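PDB 4ZO4: dephospho-CoA kinase from Campylobacter jejuni subsp. jejuni serotype O:2, which probably catalyses the last step of coenzyme A biosynthesis, the ATP-dependent phosphorylation of the 3'-hydroxyl group of dephosphocoenzyme A. Local coordinates for residues A[141-144]-A[145-148]; A[160-163]-A[164-167]; A[70-73]-A[74-78]. All blocks are in the same frame, centred on the assembly; numbering follows the deposited sequence.

Interaction 1: A[141-144]-A[145-148]; sequences ELSL and KRIM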
loop_
_atom_site.group_PDB
_atom_site.type_symbol
_atom_site.label_atom_id
_atom_site.label_comp_id
_atom_site.label_asym_id
_atom_site.label_seq_id
_atom_site.Cartn_x
_atom_site.Cartn_y
_atom_site.Cartn_z
ATOM N N GLU A 141 8.822 21.827 12.906
ATOM C CA GLU A 141 8.405 21.259 14.183
ATOM C C GLU A 141 7.428 20.118 13.876
ATOM O O GLU A 141 6.397 20.300 13.196
ATOM C CB GLU A 141 7.805 22.298 15.131
ATOM C CG GLU A 141 8.303 22.123 16.575
ATOM C CD GLU A 141 7.478 22.902 17.595
ATOM O OE1 GLU A 141 8.010 23.211 18.685
ATOM O OE2 GLU A 141 6.298 23.205 17.312
ATOM N N LEU A 142 7.798 18.931 14.345
ATOM C CA LEU A 142 7.007 17.755 14.132
ATOM C C LEU A 142 6.026 17.638 15.292
ATOM O O LEU A 142 5.947 16.602 15.971
ATOM C CB LEU A 142 7.915 16.529 14.029
ATOM C CG LEU A 142 9.022 16.634 12.971
ATOM C CD1 LEU A 142 9.847 15.360 12.939
ATOM C CD2 LEU A 142 8.457 16.913 11.591
ATOM N N SER A 143 5.284 18.719 15.500
ATOM C CA SER A 143 4.284 18.817 16.552
ATOM C C SER A 143 2.965 19.086 15.905
ATOM O O SER A 143 2.795 20.104 15.237
ATOM C CB SER A 143 4.582 19.988 17.484
ATOM O OG SER A 143 3.496 20.236 18.351
ATOM N N LEU A 144 2.020 18.188 16.118
ATOM C CA LEU A 144 0.697 18.352 15.563
ATOM C C LEU A 144 0.062 19.684 15.952
ATOM O O LEU A 144 -0.391 20.433 15.093
ATOM C CB LEU A 144 -0.209 17.234 16.044
ATOM C CG LEU A 144 -1.595 17.280 15.427
ATOM C CD1 LEU A 144 -1.486 17.125 13.925
ATOM C CD2 LEU A 144 -2.433 16.182 16.027
ATOM N N LYS A 145 0.049 19.971 17.249
ATOM C CA LYS A 145 -0.763 21.065 17.800
ATOM C C LYS A 145 -0.230 22.415 17.328
ATOM O O LYS A 145 -0.993 23.335 17.021
ATOM C CB LYS A 145 -0.786 21.055 19.345
ATOM C CG LYS A 145 -0.675 19.699 20.056
ATOM C CD LYS A 145 -1.927 18.841 19.907
ATOM C CE LYS A 145 -2.031 17.817 21.026
ATOM N NZ LYS A 145 -3.443 17.634 21.456
ATOM N N ARG A 146 1.089 22.519 17.265
ATOM C CA ARG A 146 1.716 23.713 16.764
ATOM C C ARG A 146 1.469 23.920 15.268
ATOM O O ARG A 146 1.632 25.019 14.771
ATOM C CB ARG A 146 3.217 23.705 17.090
ATOM C CG ARG A 146 3.565 23.853 18.586
ATOM C CD ARG A 146 3.100 25.178 19.193
ATOM N NE ARG A 146 4.097 25.803 20.069
ATOM C CZ ARG A 146 5.088 26.615 19.663
ATOM N NH1 ARG A 146 5.257 26.907 18.374
ATOM N NH2 ARG A 146 5.930 27.135 20.553
ATOM N N ILE A 147 1.084 22.878 14.543
ATOM C CA ILE A 147 0.745 23.029 13.126
ATOM C C ILE A 147 -0.689 23.545 12.927
ATOM O O ILE A 147 -0.960 24.301 11.989
ATOM C CB ILE A 147 0.938 21.706 12.355
ATOM C CG1 ILE A 147 2.425 21.307 12.325
ATOM C CG2 ILE A 147 0.408 21.836 10.930
ATOM C CD1 ILE A 147 2.688 19.905 11.798
HETATM N N MSE A 148 -1.606 23.126 13.790
HETATM C CA MSE A 148 -3.010 23.580 13.724
HETATM C C MSE A 148 -3.094 25.049 14.056
HETATM O O MSE A 148 -3.744 25.782 13.338
HETATM C CB MSE A 148 -3.945 22.771 14.642
HETATM C CG MSE A 148 -4.166 21.373 14.087
HETATM SE SE MSE A 148 -4.800 20.142 15.484
HETATM C CE MSE A 148 -6.657 20.773 15.570
#
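Ser143 OG lies 3.5 Å from Arg146 N, on a nearly straight line with its N-H (167°), a weak but recognisable capping bond at the start of helix 144-151. The hydroxyl is swung anti to the Ser143 backbone N (chi1 169°), which carries it beside its own carbonyl carbon, within reach of Arg146 N. Ile147 N has two acceptors: the main one is Leu144 O at 2.9 Å, met from above the carbonyl plane, and Ser143 O adds a weak bond. Leu144 O also takes Met148 N at 3.2 Å, this time in the carbonyl plane, so one oxygen serves two amides.

Around this backbone core, the carboxylate of Glu141 reaches across to Arg146. Its OE2 sits over one face of the guanidinium, 4.0 Å from Arg146 NH1, with the two planes 63° apart; the long salt bridge is therefore electrostatic, without a directed N-H. Leu144 CG lies 4.3 Å from Met148 SE, a loose apolar contact; residue 148 is a selenomethionine. Both side chains touch Ala158 of helix 155-172, and Leu144 also packs on Ile166 of the second subunit. The whole is a serine N-cap whose Ser143 is also the last residue of an inverse gamma turn centred on Leu142.

Interaction 2: A[160-163]-A[164-167]; sequences ARLD and SQID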
loop_
_atom_site.group_PDB
_atom_site.type_symbol
_atom_site.label_atom_id
_atom_site.label_comp_id
_atom_site.label_asym_id
_atom_site.label_seq_id
_atom_site.Cartn_x
_atom_site.Cartn_y
_atom_site.Cartn_z
ATOM N N ALA A 160 -1.817 15.264 7.617
ATOM C CA ALA A 160 -1.209 15.146 6.293
ATOM C C ALA A 160 0.128 15.877 6.225
ATOM O O ALA A 160 1.158 15.348 5.758
ATOM C CB ALA A 160 -2.147 15.730 5.272
ATOM N N ARG A 161 0.100 17.116 6.697
ATOM C CA ARG A 161 1.238 17.923 6.643
ATOM C C ARG A 161 2.345 17.307 7.475
ATOM O O ARG A 161 3.493 17.225 7.039
ATOM C CB ARG A 161 0.892 19.325 7.150
ATOM C CG ARG A 161 1.898 20.331 6.641
ATOM C CD ARG A 161 1.413 21.736 6.779
ATOM N NE ARG A 161 1.815 22.543 5.632
ATOM C CZ ARG A 161 1.821 23.871 5.638
ATOM N NH1 ARG A 161 1.468 24.540 6.734
ATOM N NH2 ARG A 161 2.198 24.536 4.552
ATOM N N LEU A 162 1.997 16.899 8.689
ATOM C CA LEU A 162 2.957 16.275 9.614
ATOM C C LEU A 162 3.565 14.991 9.062
ATOM O O LEU A 162 4.776 14.714 9.224
ATOM C CB LEU A 162 2.267 15.938 10.959
ATOM C CG LEU A 162 3.177 15.433 12.085
ATOM C CD1 LEU A 162 4.427 16.280 12.175
ATOM C CD2 LEU A 162 2.509 15.535 13.420
ATOM N N ASP A 163 2.727 14.164 8.456
ATOM C CA ASP A 163 3.235 12.908 7.921
ATOM C C ASP A 163 4.252 13.150 6.823
ATOM O O ASP A 163 5.230 12.432 6.710
ATOM C CB ASP A 163 2.086 12.078 7.382
ATOM C CG ASP A 163 1.283 11.400 8.482
ATOM O OD1 ASP A 163 1.828 11.084 9.580
ATOM O OD2 ASP A 163 0.083 11.186 8.231
ATOM N N SER A 164 4.006 14.140 5.985
ATOM C CA SER A 164 4.878 14.366 4.866
ATOM C C SER A 164 6.197 14.880 5.384
ATOM O O SER A 164 7.248 14.396 4.982
ATOM C CB SER A 164 4.262 15.337 3.885
ATOM O OG SER A 164 3.898 16.509 4.553
ATOM N N GLN A 165 6.151 15.820 6.322
ATOM C CA GLN A 165 7.378 16.277 6.983
ATOM C C GLN A 165 8.141 15.121 7.580
ATOM O O GLN A 165 9.340 15.021 7.393
ATOM C CB GLN A 165 7.081 17.320 8.040
ATOM C CG GLN A 165 6.527 18.619 7.452
ATOM C CD GLN A 165 5.977 19.564 8.520
ATOM O OE1 GLN A 165 6.302 19.447 9.704
ATOM N NE2 GLN A 165 5.136 20.508 8.102
ATOM N N ILE A 166 7.462 14.193 8.247
ATOM C CA ILE A 166 8.212 13.063 8.834
ATOM C C ILE A 166 8.904 12.242 7.753
ATOM O O ILE A 166 10.093 11.937 7.845
ATOM C CB ILE A 166 7.343 12.151 9.676
ATOM C CG1 ILE A 166 6.712 12.940 10.837
ATOM C CG2 ILE A 166 8.194 11.024 10.260
ATOM C CD1 ILE A 166 5.584 12.184 11.540
ATOM N N ASP A 167 8.147 11.916 6.714
ATOM C CA ASP A 167 8.704 11.239 5.563
ATOM C C ASP A 167 9.913 12.013 4.947
ATOM O O ASP A 167 10.957 11.407 4.687
ATOM C CB ASP A 167 7.569 10.924 4.558
ATOM C CG ASP A 167 6.527 9.944 5.159
ATOM O OD1 ASP A 167 6.927 9.201 6.066
ATOM O OD2 ASP A 167 5.329 9.927 4.779
#
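Residues 160-167 form a continuous stretch of alpha-helix, as four i to i+4 amide bonds attest: Ser164 N to Ala160 O, Gln165 N to Arg161 O, Ile166 N to Leu162 O and Asp167 N to Asp163 O. Gln165 N to Arg161 O and Asp167 N to Asp163 O are the straightest, with N-H...O angles of 175°, while Ile166 N to Leu162 O is the shortest at 2.9 Å.

Ser164 adds a side-chain bond to this pattern. With chi1 at 54°, its OG stands between its own backbone N and carbonyl carbon and folds back along the helix to donate to Arg161 O at 2.6 Å. It arrives above the carbonyl plane, so Arg161 O accepts from this hydroxyl as well as from Gln165 N, and the buried serine hydroxyl is satisfied within its own helix. One turn apart, Arg161 and Gln165 meet through an aliphatic-to-amide contact: Gln165 NE2 lies 3.6 Å from Arg161 CG, and the guanidinium and amide planes are 47° apart. The arginine's charged end turns elsewhere, with NH1 in a salt bridge to Asp151. Leu162 CG approaches Ile166 CD1 at 4.1 Å, a single apolar contact, the two side chains crossing at a slant.

Leu162 also touches Leu144 and Ile147 of helix 144-151, and across the assembly it meets Leu162 of the second subunit. Asp167 OD2 forms a salt bridge with Lys86 of the third subunit. Helix 155-172 thus lies against helix 144-151 within its own chain and against two other subunits, in the chain segment between strands 132-136 and 177-179.

Interaction 3: A[70-73]-A[74-78]; sequences DRKI and LGEIV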
loop_
_atom_site.group_PDB
_atom_site.type_symbol
_atom_site.label_atom_id
_atom_site.label_comp_id
_atom_site.label_asym_id
_atom_site.label_seq_id
_atom_site.Cartn_x
_atom_site.Cartn_y
_atom_site.Cartn_z
ATOM N N ASP A 70 -4.666 15.077 -22.740
ATOM C CA ASP A 70 -5.371 15.901 -21.778
ATOM C C ASP A 70 -4.963 15.389 -20.400
ATOM O O ASP A 70 -5.439 14.343 -19.958
ATOM C CB ASP A 70 -6.880 15.791 -21.980
ATOM C CG ASP A 70 -7.645 17.036 -21.508
ATOM O OD1 ASP A 70 -7.179 17.753 -20.591
ATOM O OD2 ASP A 70 -8.743 17.285 -22.062
ATOM N N ARG A 71 -4.049 16.116 -19.753
ATOM C CA ARG A 71 -3.474 15.712 -18.465
ATOM C C ARG A 71 -4.454 15.872 -17.304
ATOM O O ARG A 71 -4.294 15.238 -16.257
ATOM C CB ARG A 71 -2.165 16.489 -18.182
ATOM C CG ARG A 71 -0.893 15.789 -18.671
ATOM C CD ARG A 71 0.152 16.733 -19.260
ATOM N NE ARG A 71 0.850 17.524 -18.244
ATOM C CZ ARG A 71 0.825 18.858 -18.132
ATOM N NH1 ARG A 71 0.124 19.623 -18.972
ATOM N NH2 ARG A 71 1.525 19.445 -17.168
ATOM N N LYS A 72 -5.465 16.717 -17.483
ATOM C CA LYS A 72 -6.494 16.894 -16.457
ATOM C C LYS A 72 -7.349 15.632 -16.348
ATOM O O LYS A 72 -7.518 15.066 -15.276
ATOM C CB LYS A 72 -7.377 18.106 -16.781
ATOM C CG LYS A 72 -8.214 18.595 -15.601
ATOM C CD LYS A 72 -8.951 19.896 -15.903
ATOM C CE LYS A 72 -10.041 20.166 -14.868
ATOM N NZ LYS A 72 -10.871 21.364 -15.191
ATOM N N ILE A 73 -7.876 15.208 -17.484
ATOM C CA ILE A 73 -8.637 13.982 -17.585
ATOM C C ILE A 73 -7.819 12.761 -17.127
ATOM O O ILE A 73 -8.300 11.970 -16.301
ATOM C CB ILE A 73 -9.162 13.792 -19.023
ATOM C CG1 ILE A 73 -10.130 14.931 -19.375
ATOM C CG2 ILE A 73 -9.889 12.459 -19.176
ATOM C CD1 ILE A 73 -10.604 14.931 -20.818
ATOM N N LEU A 74 -6.591 12.610 -17.622
ATOM C CA LEU A 74 -5.795 11.431 -17.272
ATOM C C LEU A 74 -5.617 11.334 -15.769
ATOM O O LEU A 74 -5.754 10.237 -15.200
ATOM C CB LEU A 74 -4.419 11.457 -17.927
ATOM C CG LEU A 74 -3.468 10.314 -17.548
ATOM C CD1 LEU A 74 -3.901 9.017 -18.197
ATOM C CD2 LEU A 74 -2.053 10.662 -17.972
ATOM N N GLY A 75 -5.284 12.460 -15.130
ATOM C CA GLY A 75 -5.232 12.515 -13.670
ATOM C C GLY A 75 -6.562 12.234 -12.955
ATOM O O GLY A 75 -6.577 11.671 -11.856
ATOM N N GLU A 76 -7.688 12.604 -13.558
ATOM C CA GLU A 76 -8.977 12.249 -12.972
ATOM C C GLU A 76 -9.172 10.753 -13.054
ATOM O O GLU A 76 -9.719 10.145 -12.132
ATOM C CB GLU A 76 -10.132 12.975 -13.661
ATOM C CG GLU A 76 -10.100 14.482 -13.384
ATOM C CD GLU A 76 -11.173 15.286 -14.114
ATOM O OE1 GLU A 76 -11.156 16.530 -13.967
ATOM O OE2 GLU A 76 -12.016 14.693 -14.831
ATOM N N ILE A 77 -8.725 10.156 -14.154
ATOM C CA ILE A 77 -8.911 8.726 -14.332
ATOM C C ILE A 77 -8.145 7.971 -13.245
ATOM O O ILE A 77 -8.712 7.133 -12.548
ATOM C CB ILE A 77 -8.436 8.257 -15.719
ATOM C CG1 ILE A 77 -9.419 8.667 -16.799
ATOM C CG2 ILE A 77 -8.260 6.755 -15.752
ATOM C CD1 ILE A 77 -8.978 8.252 -18.181
ATOM N N VAL A 78 -6.863 8.303 -13.100
ATOM C CA VAL A 78 -5.981 7.580 -12.178
ATOM C C VAL A 78 -6.292 7.954 -10.725
ATOM O O VAL A 78 -6.002 7.200 -9.806
ATOM C CB VAL A 78 -4.444 7.790 -12.475
ATOM C CG1 VAL A 78 -4.049 7.107 -13.762
ATOM C CG2 VAL A 78 -4.073 9.259 -12.517
#
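Lys72 and Glu76, one helical turn apart, run across each other at an angle without closing an ion pair. Glu76 OE1 is 3.9 Å from Lys72 CE and equally far from Lys72 CG, so OE1 rests against the aliphatic part of the lysine, between CG and CE, while Lys72 NZ stays 5.0 Å from Glu76 OE1. The extended lysine chain, its CG anti to the backbone N (chi1 -164°), carries the ammonium past the carboxylate. Opposite charge at this separation could still give a modest attraction. The closer charged partner of Glu76 is in the third subunit: Glu76 forms a salt bridge with Arg71 of that subunit, and Arg71 of this chain reciprocates with Glu76 of the third subunit.

Ile73 and Ile77 make a looser apolar pair, Ile73 CG2 to Ile77 CD1 at 4.4 Å. The backbone beneath is firmer: Ile77 N bonds Ile73 O at 2.8 Å, nearly along the C=O axis, and Glu76 N bonds Lys72 O at 3.0 Å. Gly75 N reaches Arg71 O from above the carbonyl plane, whereas Leu74 N approaches Asp70 O closer to that plane, at 3.1 Å.

Leu74 packs on Leu43 of helix 35-45 and on Leu88 of helix 82-109; Ile77 meets Ala84 of the latter. The arrangement is that of an amphipathic alpha-helix that starts just after its N-cap residue, Asp70, with Leu74 and Ile77 against neighbouring helices, and Arg71 and Glu76 paired with the third subunit.

How the interactions relate
From the N terminus the order is interaction 3, then 1, then 2. Each is a local contact in contiguous sequence, so none closes a long loop, and they follow in series without nesting or crossing. Interaction 3 opens helix 71-80, followed by the long helix 82-109 and then strand 114-117. Interaction 1 starts helix 144-151 after strand 132-136, and interaction 2 lies on the next helix, 155-172, before strand 177-179. Interactions 1 and 2 touch: Leu142 CA is 3.6 Å from Leu162 CD1, which joins the loop leading into helix 144-151 to helix 155-172. Both also meet the second subunit. Interaction 3 stands apart, its nearest atoms about 18 Å from interaction 2, yet both contact the third subunit.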